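PDB 1QHB: vanadium-dependent bromoperoxidase from Corallina officinalis, which catalyses the bromination of organic substrates with hydrogen peroxide and bromide, using a bound vanadate, and works as a homododecamer with one stabilising calcium ion per subunit. Local coordinates for residues L164-L167 with G168-I171. Sequence-based numbering, arbitrary orientation.
Sequences LMAL and GRDI
Ala166 meets Arg169 where helix 153-167 runs out, and the arginine's flat end folds back over the last turn. Its guanidinium presents one face to Ala166 CA, which lies 3.6 Å above the plane, over the centre; from the same residue CB stands 3.6 Å from Arg169 NH2. A bend at chi3 (-136°) turns the chain back onto the alanine. Beneath this tight packing the backbone winds down: Gly168 N still gives a helical bond to Leu164 O (2.8 Å, 147° at the hydrogen), whereas Arg169 N makes a weak one to Ala166 O at 3.5 Å. Gly168 then opens a type I turn closed by Ile171 N to Gly168 O, 3.2 Å. The looser side is hydrated, for a water donates to Leu167 O (2.6 Å) and accepts from Asp170 N (3.0 Å), bridging helix end and turn where no side chains of the two segments meet. Beyond the segments, Arg169 reaches Met547 O through NE, Pro468 O through NH2 and Asp290 through a salt bridge from NH1. A leucine in place of Arg169 would probably leave Asp290 without this cationic mate and both carbonyls without these donors. The chemistry thus implies a buried cation whose charge is probably offset by the Asp290 carboxylate, while the Met547 and Pro468 carbonyls take up N-H groups, Met547 tying this helix end to the end of helix 530-548.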
ATOM      1  N   LEU A 164      -3.002  53.450  34.237  1.00  9.79           N
ATOM      2  CA  LEU A 164      -1.904  54.419  34.316  1.00 13.25           C
ATOM      3  C   LEU A 164      -1.388  54.783  32.937  1.00 16.00           C
ATOM      4  O   LEU A 164      -1.036  55.955  32.710  1.00 19.25           O
ATOM      5  CB  LEU A 164      -0.769  53.924  35.208  1.00 11.74           C
ATOM      6  CG  LEU A 164      -1.217  53.864  36.679  1.00 13.50           C
ATOM      7  CD1 LEU A 164      -0.343  52.901  37.434  1.00 11.41           C
ATOM      8  CD2 LEU A 164      -1.144  55.277  37.307  1.00 10.67           C
ATOM      9  N   MET A 165      -1.443  53.834  31.981  1.00 14.18           N
ATOM     10  CA  MET A 165      -1.022  54.163  30.635  1.00 14.87           C
ATOM     11  C   MET A 165      -2.045  55.131  30.051  1.00 12.43           C
ATOM     12  O   MET A 165      -1.650  56.000  29.319  1.00 13.73           O
ATOM     13  CB  MET A 165      -0.976  52.969  29.711  1.00 13.50           C
ATOM     14  CG  MET A 165       0.211  52.057  29.986  1.00 11.72           C
ATOM     15  SD  MET A 165      -0.077  50.539  29.048  1.00  9.92           S
ATOM     16  CE  MET A 165       1.597  49.883  29.075  1.00 12.75           C
ATOM     17  N   ALA A 166      -3.323  54.904  30.346  1.00 12.13           N
ATOM     18  CA  ALA A 166      -4.355  55.813  29.837  1.00 12.50           C
ATOM     19  C   ALA A 166      -4.201  57.198  30.467  1.00 16.50           C
ATOM     20  O   ALA A 166      -4.383  58.192  29.759  1.00 17.90           O
ATOM     21  CB  ALA A 166      -5.694  55.221  30.182  1.00 12.29           C
ATOM     22  N   LEU A 167      -3.857  57.319  31.757  1.00 14.56           N
ATOM     23  CA  LEU A 167      -3.713  58.668  32.326  1.00 16.95           C
ATOM     24  C   LEU A 167      -2.431  59.310  31.851  1.00 17.77           C
ATOM     25  O   LEU A 167      -2.343  60.539  31.746  1.00 18.13           O
ATOM     26  CB  LEU A 167      -3.728  58.588  33.857  1.00 15.60           C
ATOM     27  CG  LEU A 167      -4.992  58.076  34.532  1.00 18.43           C
ATOM     28  CD1 LEU A 167      -4.727  57.706  35.986  1.00 14.39           C
ATOM     29  CD2 LEU A 167      -6.104  59.121  34.452  1.00 16.82           C
ATOM     30  N   GLY A 168      -1.375  58.511  31.543  1.00 15.70           N
ATOM     31  CA  GLY A 168      -0.124  59.101  31.067  1.00 12.91           C
ATOM     32  C   GLY A 168      -0.054  59.114  29.543  1.00 14.55           C
ATOM     33  O   GLY A 168       1.080  59.251  29.034  1.00 14.26           O
ATOM     34  N   ARG A 169      -1.160  59.065  28.799  1.00 12.83           N
ATOM     35  CA  ARG A 169      -1.077  58.999  27.345  1.00 12.79           C
ATOM     36  C   ARG A 169      -0.391  60.165  26.674  1.00 17.00           C
ATOM     37  O   ARG A 169       0.126  60.025  25.562  1.00 15.46           O
ATOM     38  CB  ARG A 169      -2.472  58.867  26.699  1.00 16.11           C
ATOM     39  CG  ARG A 169      -2.799  57.545  26.033  1.00 17.52           C
ATOM     40  CD  ARG A 169      -4.244  57.227  25.716  1.00 11.81           C
ATOM     41  NE  ARG A 169      -4.460  55.774  26.136  1.00 13.50           N
ATOM     42  CZ  ARG A 169      -5.666  55.371  26.469  1.00 13.91           C
ATOM     43  NH1 ARG A 169      -6.695  56.231  26.462  1.00  7.50           N
ATOM     44  NH2 ARG A 169      -5.905  54.111  26.812  1.00 13.02           N
ATOM     45  N   ASP A 170      -0.456  61.378  27.236  1.00 16.43           N
ATOM     46  CA  ASP A 170       0.106  62.538  26.557  1.00 15.80           C
ATOM     47  C   ASP A 170       1.467  62.910  27.103  1.00 14.36           C
ATOM     48  O   ASP A 170       2.065  63.899  26.720  1.00 20.36           O
ATOM     49  CB  ASP A 170      -0.919  63.677  26.533  1.00 13.89           C
ATOM     50  CG  ASP A 170      -2.077  63.235  25.647  1.00 16.66           C
ATOM     51  OD1 ASP A 170      -1.860  62.996  24.431  1.00 13.94           O
ATOM     52  OD2 ASP A 170      -3.172  63.073  26.185  1.00 15.05           O
ATOM     53  N   ILE A 171       2.105  62.047  27.847  1.00 16.33           N
ATOM     54  CA  ILE A 171       3.468  62.166  28.320  1.00 15.08           C
ATOM     55  C   ILE A 171       4.415  61.754  27.199  1.00 18.27           C
ATOM     56  O   ILE A 171       4.179  60.751  26.506  1.00 17.90           O
ATOM     57  CB  ILE A 171       3.650  61.245  29.537  1.00 18.78           C
ATOM     58  CG1 ILE A 171       2.905  61.887  30.723  1.00 20.99           C
ATOM     59  CG2 ILE A 171       5.110  61.065  29.903  1.00 18.19           C
ATOM     60  CD1 ILE A 171       2.964  61.109  32.013  1.00 23.73           C
TER
HETATM   61  O   HOH W   1      -1.421  62.203  30.005  1.00 17.81           O